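Phytoene synthase (Enterococcus hirae, PDB 5IYS) probably joins two farnesyl diphosphates head to head into a C30 carotenoid precursor, as a dehydrosqualene synthase of the squalene/phytoene synthase family that works with magnesium. Local coordinates at residues F228-L233 and Q240-A245; S27-L32 and A246-E251. One frame throughout, in Å; residues are numbered along the deposited sequence.

Interaction 1: residues F228-L233 and Q240-A245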
ATOM      1  N   PHE A 228       0.958 -13.885  -5.736  1.00 16.19           N
ATOM      2  CA  PHE A 228       1.235 -15.006  -4.829  1.00 19.32           C
ATOM      3  C   PHE A 228       2.230 -16.019  -5.420  1.00 19.75           C
ATOM      4  O   PHE A 228       2.825 -16.808  -4.689  1.00 17.00           O
ATOM      5  CB  PHE A 228      -0.058 -15.737  -4.419  1.00 19.10           C
ATOM      6  CG  PHE A 228      -1.053 -14.879  -3.666  1.00 18.63           C
ATOM      7  CD1 PHE A 228      -0.690 -13.640  -3.145  1.00 23.10           C
ATOM      8  CD2 PHE A 228      -2.383 -15.295  -3.540  1.00 23.78           C
ATOM      9  CE1 PHE A 228      -1.581 -12.893  -2.379  1.00 25.16           C
ATOM     10  CE2 PHE A 228      -3.298 -14.549  -2.792  1.00 24.36           C
ATOM     11  CZ  PHE A 228      -2.907 -13.331  -2.237  1.00 26.37           C
ATOM     12  N   GLU A 229       2.541 -15.881  -6.704  1.00 18.88           N
ATOM     13  CA  GLU A 229       3.614 -16.650  -7.315  1.00 19.49           C
ATOM     14  C   GLU A 229       4.981 -16.434  -6.650  1.00 19.90           C
ATOM     15  O   GLU A 229       5.847 -17.324  -6.670  1.00 19.36           O
ATOM     16  CB  GLU A 229       3.707 -16.227  -8.772  1.00 23.76           C
ATOM     17  CG  GLU A 229       4.788 -16.899  -9.566  1.00 31.91           C
ATOM     18  CD  GLU A 229       4.744 -16.436 -11.022  1.00 43.08           C
ATOM     19  OE1 GLU A 229       3.658 -16.544 -11.642  1.00 36.44           O
ATOM     20  OE2 GLU A 229       5.783 -15.934 -11.512  1.00 43.78           O
ATOM     21  N   MET A 230       5.156 -15.291  -5.984  1.00 16.43           N
ATOM     22  CA  MET A 230       6.433 -15.040  -5.308  1.00 16.57           C
ATOM     23  C   MET A 230       6.660 -15.886  -4.063  1.00 16.07           C
ATOM     24  O   MET A 230       7.784 -15.964  -3.585  1.00 16.34           O
ATOM     25  CB  MET A 230       6.600 -13.559  -4.968  1.00 16.29           C
ATOM     26  CG  MET A 230       5.672 -13.072  -3.903  1.00 16.59           C
ATOM     27  SD  MET A 230       5.867 -11.269  -3.713  1.00 23.37           S
ATOM     28  CE  MET A 230       4.137 -10.853  -3.602  1.00 20.26           C
ATOM     29  N   PHE A 231       5.635 -16.547  -3.530  1.00 17.54           N
ATOM     30  CA  PHE A 231       5.814 -17.137  -2.188  1.00 18.88           C
ATOM     31  C   PHE A 231       6.988 -18.090  -1.996  1.00 19.53           C
ATOM     32  O   PHE A 231       7.677 -18.055  -0.961  1.00 18.26           O
ATOM     33  CB  PHE A 231       4.503 -17.696  -1.610  1.00 19.75           C
ATOM     34  CG  PHE A 231       3.538 -16.616  -1.159  1.00 22.72           C
ATOM     35  CD1 PHE A 231       3.970 -15.577  -0.350  1.00 34.98           C
ATOM     36  CD2 PHE A 231       2.208 -16.632  -1.561  1.00 27.18           C
ATOM     37  CE1 PHE A 231       3.090 -14.570   0.055  1.00 32.76           C
ATOM     38  CE2 PHE A 231       1.310 -15.652  -1.133  1.00 29.08           C
ATOM     39  CZ  PHE A 231       1.769 -14.589  -0.389  1.00 30.18           C
ATOM     40  N   PRO A 232       7.239 -18.970  -2.992  1.00 19.08           N
ATOM     41  CA  PRO A 232       8.323 -19.917  -2.783  1.00 17.42           C
ATOM     42  C   PRO A 232       9.688 -19.267  -2.597  1.00 18.38           C
ATOM     43  O   PRO A 232      10.598 -19.910  -2.058  1.00 19.56           O
ATOM     44  CB  PRO A 232       8.290 -20.789  -4.053  1.00 19.17           C
ATOM     45  CG  PRO A 232       6.820 -20.741  -4.485  1.00 17.86           C
ATOM     46  CD  PRO A 232       6.353 -19.335  -4.106  1.00 15.95           C
ATOM     47  N   LEU A 233       9.834 -18.005  -3.006  1.00 16.51           N
ATOM     48  CA  LEU A 233      11.112 -17.307  -2.909  1.00 16.71           C
ATOM     49  C   LEU A 233      11.097 -16.306  -1.745  1.00 18.75           C
ATOM     50  O   LEU A 233      12.089 -15.640  -1.465  1.00 18.40           O
ATOM     51  CB  LEU A 233      11.359 -16.493  -4.178  1.00 17.94           C
ATOM     52  CG  LEU A 233      11.592 -17.384  -5.407  1.00 30.79           C
ATOM     53  CD1 LEU A 233      11.876 -16.590  -6.683  1.00 33.18           C
ATOM     54  CD2 LEU A 233      12.693 -18.372  -5.075  1.00 30.72           C
ATOM     55  N   GLN A 240       3.999 -15.792   6.426  1.00 15.09           N
ATOM     56  CA  GLN A 240       2.738 -15.617   7.154  1.00 15.75           C
ATOM     57  C   GLN A 240       2.376 -14.130   7.221  1.00 14.59           C
ATOM     58  O   GLN A 240       1.233 -13.742   6.942  1.00 13.34           O
ATOM     59  CB  GLN A 240       2.925 -16.188   8.568  1.00 17.34           C
ATOM     60  CG  GLN A 240       1.754 -16.025   9.533  1.00 18.16           C
ATOM     61  CD  GLN A 240       0.466 -16.660   9.055  1.00 22.26           C
ATOM     62  OE1 GLN A 240       0.466 -17.751   8.458  1.00 22.04           O
ATOM     63  NE2 GLN A 240      -0.648 -16.051   9.434  1.00 17.45           N
ATOM     64  N   ALA A 241       3.363 -13.287   7.487  1.00 13.73           N
ATOM     65  CA  ALA A 241       3.096 -11.824   7.587  1.00 14.14           C
ATOM     66  C   ALA A 241       2.702 -11.234   6.233  1.00 18.15           C
ATOM     67  O   ALA A 241       1.718 -10.489   6.126  1.00 15.08           O
ATOM     68  CB  ALA A 241       4.333 -11.105   8.165  1.00 14.48           C
ATOM     69  N   LEU A 242       3.416 -11.606   5.170  1.00 14.33           N
ATOM     70  CA  LEU A 242       3.116 -10.995   3.892  1.00 14.81           C
ATOM     71  C   LEU A 242       1.769 -11.466   3.343  1.00 14.48           C
ATOM     72  O   LEU A 242       0.986 -10.691   2.812  1.00 13.95           O
ATOM     73  CB  LEU A 242       4.234 -11.340   2.896  1.00 20.01           C
ATOM     74  CG  LEU A 242       3.965 -10.903   1.457  1.00 16.61           C
ATOM     75  CD1 LEU A 242       3.886  -9.415   1.296  1.00 17.49           C
ATOM     76  CD2 LEU A 242       5.036 -11.512   0.521  1.00 25.54           C
ATOM     77  N   ALA A 243       1.524 -12.777   3.355  1.00 15.07           N
ATOM     78  CA  ALA A 243       0.211 -13.280   2.978  1.00 16.08           C
ATOM     79  C   ALA A 243      -0.934 -12.718   3.814  1.00 16.16           C
ATOM     80  O   ALA A 243      -2.008 -12.371   3.294  1.00 17.11           O
ATOM     81  CB  ALA A 243       0.234 -14.826   3.019  1.00 16.95           C
ATOM     82  N   SER A 244      -0.724 -12.597   5.127  1.00 17.25           N
ATOM     83  CA  SER A 244      -1.709 -11.917   5.984  1.00 17.09           C
ATOM     84  C   SER A 244      -2.043 -10.511   5.490  1.00 17.16           C
ATOM     85  O   SER A 244      -3.227 -10.133   5.362  1.00 16.02           O
ATOM     86  CB  SER A 244      -1.250 -11.857   7.453  1.00 15.08           C
ATOM     87  OG  SER A 244      -1.157 -13.171   7.956  1.00 17.44           O
ATOM     88  N   ALA A 245      -1.013  -9.724   5.209  1.00 15.70           N
ATOM     89  CA  ALA A 245      -1.278  -8.375   4.719  1.00 14.50           C
ATOM     90  C   ALA A 245      -2.141  -8.429   3.454  1.00 15.57           C
ATOM     91  O   ALA A 245      -3.107  -7.665   3.311  1.00 15.75           O
ATOM     92  CB  ALA A 245       0.015  -7.601   4.470  1.00 14.04           C
TER
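Phe231 reaches from the turn that follows helix 207-227 to two residues of helix 236-258, Leu242 and Ala243, which meet the neighbouring ring carbons CE1 and CZ. The first step is set at CB: with CG beside the backbone N and anti to the carbonyl carbon (chi1 -73°), the ring leans toward the helix although its CB does not face it directly. Further out, the ring touches residues 240-245 through CE1 and CZ. CE1 lies 3.7 Å from CD2 of Leu242 and 4.0 Å from CG of the same leucine, while CZ, one carbon further round, lies 3.7 Å from CB of Ala243. Both methyls approach the ring obliquely. Leu242 extends its CD2 branch to Met230 as well, whose CE stops 4.3 Å from that methyl.

Phe231 itself sits where a 3-10 segment begins, its N hydrogen-bonded to Phe228 O. The contact folds the loop connecting two consecutive helices back onto the second of them, helix 236-258. Leu161 of helix 155-172 touches both Met230 and Leu242, adding a third element to this corner of the all-helical fold. Leu242 also belongs to the wall of the farnesyl thiodiphosphate pocket, its side chain about 4 Å from the ligand. All four touching residues are buried and meet through carbon alone, which implies that close apolar packing, not polar pairing, joins the turn to this hydrocarbon part of the pocket wall.

Interaction 2: residues S27-L32 and A246-E251. With FPS (S-[(2E,6E)-3,7,11-trimethyldodeca-2,6,10-trienyl] trihydrogen thiodiphosphate), chain G.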
ATOM      1  N   SER A  27      -2.446   2.193  10.705  1.00 23.40           N
ATOM      2  CA  SER A  27      -2.858   0.996   9.951  1.00 24.70           C
ATOM      3  C   SER A  27      -2.960  -0.254  10.819  1.00 26.01           C
ATOM      4  O   SER A  27      -2.015  -1.041  10.906  1.00 26.00           O
ATOM      5  CB  SER A  27      -1.930   0.696   8.772  1.00 26.89           C
ATOM      6  OG  SER A  27      -2.406  -0.480   8.088  1.00 27.76           O
ATOM      7  N   LYS A  28      -4.113  -0.455  11.446  1.00 27.78           N
ATOM      8  CA  LYS A  28      -4.267  -1.571  12.373  1.00 29.93           C
ATOM      9  C   LYS A  28      -4.038  -2.869  11.606  1.00 27.52           C
ATOM     10  O   LYS A  28      -3.442  -3.789  12.160  1.00 26.37           O
ATOM     11  CB  LYS A  28      -5.664  -1.592  13.003  1.00 32.48           C
ATOM     12  CG  LYS A  28      -5.893  -0.452  13.989  1.00 38.33           C
ATOM     13  CD  LYS A  28      -6.809  -0.903  15.123  1.00 49.04           C
ATOM     14  CE  LYS A  28      -8.275  -0.557  14.855  1.00 54.34           C
ATOM     15  NZ  LYS A  28      -8.735  -0.894  13.468  1.00 53.63           N
ATOM     16  N   SER A  29      -4.473  -2.887  10.346  1.00 25.35           N
ATOM     17  CA  SER A  29      -4.274  -4.026   9.437  1.00 28.20           C
ATOM     18  C   SER A  29      -2.814  -4.388   9.179  1.00 22.96           C
ATOM     19  O   SER A  29      -2.430  -5.541   9.288  1.00 23.38           O
ATOM     20  CB  SER A  29      -4.919  -3.772   8.075  1.00 27.83           C
ATOM     21  OG  SER A  29      -6.339  -3.865   8.125  1.00 40.75           O
ATOM     22  N   PHE A  30      -2.031  -3.426   8.711  1.00 20.38           N
ATOM     23  CA  PHE A  30      -0.639  -3.716   8.354  1.00 18.42           C
ATOM     24  C   PHE A  30       0.193  -3.914   9.610  1.00 18.09           C
ATOM     25  O   PHE A  30       1.138  -4.686   9.610  1.00 16.10           O
ATOM     26  CB  PHE A  30      -0.085  -2.598   7.465  1.00 17.94           C
ATOM     27  CG  PHE A  30      -0.572  -2.663   6.035  1.00 23.72           C
ATOM     28  CD1 PHE A  30      -0.681  -3.877   5.379  1.00 27.65           C
ATOM     29  CD2 PHE A  30      -0.889  -1.509   5.336  1.00 30.79           C
ATOM     30  CE1 PHE A  30      -1.136  -3.936   4.052  1.00 29.39           C
ATOM     31  CE2 PHE A  30      -1.309  -1.554   4.004  1.00 30.94           C
ATOM     32  CZ  PHE A  30      -1.437  -2.776   3.362  1.00 28.95           C
ATOM     33  N   TYR A  31      -0.171  -3.254  10.707  1.00 16.90           N
ATOM     34  CA  TYR A  31       0.507  -3.513  11.970  1.00 18.35           C
ATOM     35  C   TYR A  31       0.271  -4.939  12.417  1.00 16.69           C
ATOM     36  O   TYR A  31       1.213  -5.613  12.798  1.00 18.51           O
ATOM     37  CB  TYR A  31       0.035  -2.561  13.102  1.00 17.35           C
ATOM     38  CG  TYR A  31       0.796  -2.743  14.393  1.00 21.50           C
ATOM     39  CD1 TYR A  31       2.186  -2.762  14.406  1.00 21.92           C
ATOM     40  CD2 TYR A  31       0.139  -2.740  15.628  1.00 26.00           C
ATOM     41  CE1 TYR A  31       2.900  -2.935  15.567  1.00 22.45           C
ATOM     42  CE2 TYR A  31       0.853  -2.868  16.813  1.00 27.42           C
ATOM     43  CZ  TYR A  31       2.231  -2.934  16.780  1.00 29.72           C
ATOM     44  OH  TYR A  31       2.945  -3.063  17.957  1.00 32.11           O
ATOM     45  N   LEU A  32      -0.983  -5.396  12.383  1.00 17.29           N
ATOM     46  CA  LEU A  32      -1.281  -6.779  12.775  1.00 15.53           C
ATOM     47  C   LEU A  32      -0.555  -7.759  11.843  1.00 18.33           C
ATOM     48  O   LEU A  32       0.154  -8.664  12.303  1.00 18.91           O
ATOM     49  CB  LEU A  32      -2.783  -7.024  12.636  1.00 19.06           C
ATOM     50  CG  LEU A  32      -3.228  -8.470  12.910  1.00 23.91           C
ATOM     51  CD1 LEU A  32      -2.728  -8.843  14.300  1.00 29.79           C
ATOM     52  CD2 LEU A  32      -4.754  -8.529  12.852  1.00 30.45           C
ATOM     53  N   ALA A 246      -1.787  -9.321   2.527  1.00 14.09           N
ATOM     54  CA  ALA A 246      -2.526  -9.457   1.295  1.00 16.58           C
ATOM     55  C   ALA A 246      -3.993  -9.865   1.563  1.00 16.45           C
ATOM     56  O   ALA A 246      -4.891  -9.322   0.927  1.00 14.81           O
ATOM     57  CB  ALA A 246      -1.805 -10.477   0.347  1.00 16.22           C
ATOM     58  N   PHE A 247      -4.208 -10.938   2.341  1.00 13.62           N
ATOM     59  CA  PHE A 247      -5.564 -11.465   2.543  1.00 16.71           C
ATOM     60  C   PHE A 247      -6.430 -10.462   3.301  1.00 16.96           C
ATOM     61  O   PHE A 247      -7.595 -10.214   2.941  1.00 17.12           O
ATOM     62  CB  PHE A 247      -5.526 -12.765   3.349  1.00 15.95           C
ATOM     63  CG  PHE A 247      -5.323 -14.013   2.517  1.00 18.49           C
ATOM     64  CD1 PHE A 247      -4.186 -14.177   1.748  1.00 19.51           C
ATOM     65  CD2 PHE A 247      -6.150 -15.119   2.722  1.00 23.80           C
ATOM     66  CE1 PHE A 247      -3.938 -15.390   1.057  1.00 19.79           C
ATOM     67  CE2 PHE A 247      -5.907 -16.328   2.079  1.00 28.17           C
ATOM     68  CZ  PHE A 247      -4.807 -16.455   1.226  1.00 23.73           C
ATOM     69  N   ILE A 248      -5.846  -9.830   4.312  1.00 14.93           N
ATOM     70  CA  ILE A 248      -6.609  -8.799   5.028  1.00 16.10           C
ATOM     71  C   ILE A 248      -7.004  -7.645   4.102  1.00 15.81           C
ATOM     72  O   ILE A 248      -8.142  -7.170   4.158  1.00 16.42           O
ATOM     73  CB  ILE A 248      -5.887  -8.342   6.311  1.00 16.09           C
ATOM     74  CG1 ILE A 248      -5.932  -9.500   7.311  1.00 16.10           C
ATOM     75  CG2 ILE A 248      -6.498  -7.081   6.941  1.00 15.87           C
ATOM     76  CD1 ILE A 248      -4.803  -9.472   8.343  1.00 17.52           C
ATOM     77  N   TYR A 249      -6.061  -7.141   3.301  1.00 15.80           N
ATOM     78  CA  TYR A 249      -6.400  -6.018   2.438  1.00 17.11           C
ATOM     79  C   TYR A 249      -7.454  -6.426   1.390  1.00 15.17           C
ATOM     80  O   TYR A 249      -8.422  -5.695   1.180  1.00 15.84           O
ATOM     81  CB  TYR A 249      -5.155  -5.389   1.802  1.00 12.57           C
ATOM     82  CG  TYR A 249      -5.305  -3.897   1.696  1.00 18.66           C
ATOM     83  CD1 TYR A 249      -5.219  -3.096   2.827  1.00 19.92           C
ATOM     84  CD2 TYR A 249      -5.654  -3.310   0.488  1.00 18.81           C
ATOM     85  CE1 TYR A 249      -5.342  -1.730   2.738  1.00 21.15           C
ATOM     86  CE2 TYR A 249      -5.792  -1.929   0.374  1.00 19.45           C
ATOM     87  CZ  TYR A 249      -5.654  -1.159   1.509  1.00 22.11           C
ATOM     88  OH  TYR A 249      -5.823   0.190   1.425  1.00 22.33           O
ATOM     89  N   ARG A 250      -7.308  -7.621   0.822  1.00 16.90           N
ATOM     90  CA  ARG A 250      -8.189  -8.102  -0.250  1.00 18.34           C
ATOM     91  C   ARG A 250      -9.626  -8.264   0.231  1.00 20.10           C
ATOM     92  O   ARG A 250     -10.582  -8.145  -0.543  1.00 16.69           O
ATOM     93  CB  ARG A 250      -7.723  -9.474  -0.762  1.00 17.73           C
ATOM     94  CG  ARG A 250      -8.636 -10.039  -1.847  1.00 20.86           C
ATOM     95  CD  ARG A 250      -8.015 -11.296  -2.471  1.00 21.80           C
ATOM     96  NE  ARG A 250      -7.916 -12.334  -1.446  1.00 22.74           N
ATOM     97  CZ  ARG A 250      -7.422 -13.547  -1.662  1.00 28.27           C
ATOM     98  NH1 ARG A 250      -6.955 -13.853  -2.868  1.00 23.35           N
ATOM     99  NH2 ARG A 250      -7.323 -14.417  -0.658  1.00 21.06           N
ATOM    100  N   GLU A 251      -9.748  -8.702   1.478  1.00 18.60           N
ATOM    101  CA  GLU A 251     -11.051  -8.852   2.138  1.00 20.78           C
ATOM    102  C   GLU A 251     -11.947  -7.628   2.070  1.00 20.85           C
ATOM    103  O   GLU A 251     -13.178  -7.751   2.014  1.00 20.27           O
ATOM    104  CB  GLU A 251     -10.835  -9.283   3.604  1.00 20.19           C
ATOM    105  CG  GLU A 251     -12.140  -9.397   4.397  1.00 23.31           C
ATOM    106  CD  GLU A 251     -12.953 -10.635   4.055  1.00 33.24           C
ATOM    107  OE1 GLU A 251     -12.465 -11.506   3.302  1.00 27.61           O
ATOM    108  OE2 GLU A 251     -14.120 -10.710   4.506  1.00 31.96           O
TER
HETATM  109  C1  FPS G 506      -2.759   1.269   2.270  1.00 41.38           C
HETATM  110  S1  FPS G 506      -1.845   2.167   3.467  1.00 41.48           S
HETATM  111  C2  FPS G 506      -1.665   0.651   1.419  1.00 37.31           C
HETATM  112  C3  FPS G 506      -1.749   0.460   0.092  1.00 38.26           C
HETATM  113  C4  FPS G 506      -2.993   0.831  -0.661  1.00 34.47           C
HETATM  114  C5  FPS G 506      -0.607  -0.167  -0.685  1.00 33.77           C
HETATM  115  C6  FPS G 506       0.621  -0.530   0.148  1.00 33.25           C
HETATM  116  C7  FPS G 506       1.487  -1.476  -0.659  1.00 23.11           C
HETATM  117  C8  FPS G 506       2.167  -2.488  -0.091  1.00 23.82           C
HETATM  118  C10 FPS G 506       3.095  -3.286  -0.982  1.00 18.71           C
HETATM  119  C9  FPS G 506       2.098  -2.805   1.383  1.00 24.60           C
HETATM  120  C11 FPS G 506       2.724  -4.769  -0.893  1.00 20.62           C
HETATM  121  C12 FPS G 506       3.741  -5.626  -1.628  1.00 17.93           C
HETATM  122  C13 FPS G 506       4.810  -6.218  -1.048  1.00 20.11           C
HETATM  123  C14 FPS G 506       5.733  -7.074  -1.877  1.00 20.31           C
HETATM  124  C15 FPS G 506       5.101  -6.079   0.424  1.00 23.53           C
HETATM  125  PA  FPS G 506      -2.984   2.582   5.139  1.00 39.78           P
HETATM  126  O1A FPS G 506      -2.146   2.737   6.331  1.00 38.97           O
HETATM  127  O2A FPS G 506      -3.534   4.059   4.775  1.00 46.92           O
HETATM  128  O3A FPS G 506      -4.278   1.670   5.341  1.00 46.79           O
HETATM  129  PB  FPS G 506      -5.622   2.169   4.577  1.00 43.56           P
HETATM  130  O1B FPS G 506      -6.479   2.994   5.497  1.00 45.94           O
HETATM  131  O2B FPS G 506      -6.235   0.878   4.087  1.00 39.85           O
HETATM  132  O3B FPS G 506      -5.349   3.043   3.373  1.00 50.92           O
HETATM  133  O   HOH W   1      -8.516  -4.189   5.769  1.00 36.36           O
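The rings of Phe30 and Tyr249 lie nearly parallel, 7° between their planes, but are slid so far apart that they barely overlap: their centroids are 5.5 Å apart. What touches is a corner of each, CZ of Phe30 meeting CD1 of Tyr249 at 3.8 Å. Tyr249 comes from helix 236-258 and Phe30 from the first turn of helix 28-34, and both rings touch the same ligand molecule. Phe30 turns its edge to the start of the farnesyl chain, with CE2 3.4 Å from C2 of the thiodiphosphate analogue. Tyr249 instead sends its hydroxyl to the diphosphate, OH donating to the terminal phosphate oxygen O2B at 2.8 Å, an oxygen that lies at the edge of the tyrosine ring and near its plane.

This is the mouth of the central cavity of the all-helical isoprenoid synthase fold, where diphosphate and magnesium ions gather at the entrance to a hydrophobic channel; Asn169, a magnesium-binding residue in this protein, is hydrogen-bonded to Tyr249 OH, so that hydroxyl is gripped by two bonds, one to O2B and one to Asn169. Ser27 sits at the N-cap of helix 28-34. Its OG, anti to the backbone N (chi1 -180°), accepts from Phe30 N at 3.0 Å with an N-H...O angle of 158°, while its CB lies against O1A of the diphosphate.

Beside the aromatic pair the helices meet through smaller groups. Ile248 directs CG2 at Ser29, the methyl standing 3.4 Å from OG, and a water linked to that same hydroxyl gives a weak bond to Ile248 O.

Interactions 1 and 2 share helix 236-258, with their centres 13 Å apart, and along the chain the first is nested inside the long loop closed by the second. They touch directly: Phe228 CE1 packs 3.6 Å from Ala246 CB, and Ala245 CB lies 3.9 Å from Phe30 CE1, so helix 28-34 also leans on the part of the helix used by interaction 1. Both border the same farnesyl thiodiphosphate, interaction 1 at the end of its hydrocarbon chain, through Leu242, and interaction 2 at its diphosphate, with one hydrogen bond from Tyr249, whose side chain is about 7 Å from a magnesium ion. One helix thus serves both the apolar and the charged parts of the active-site cavity.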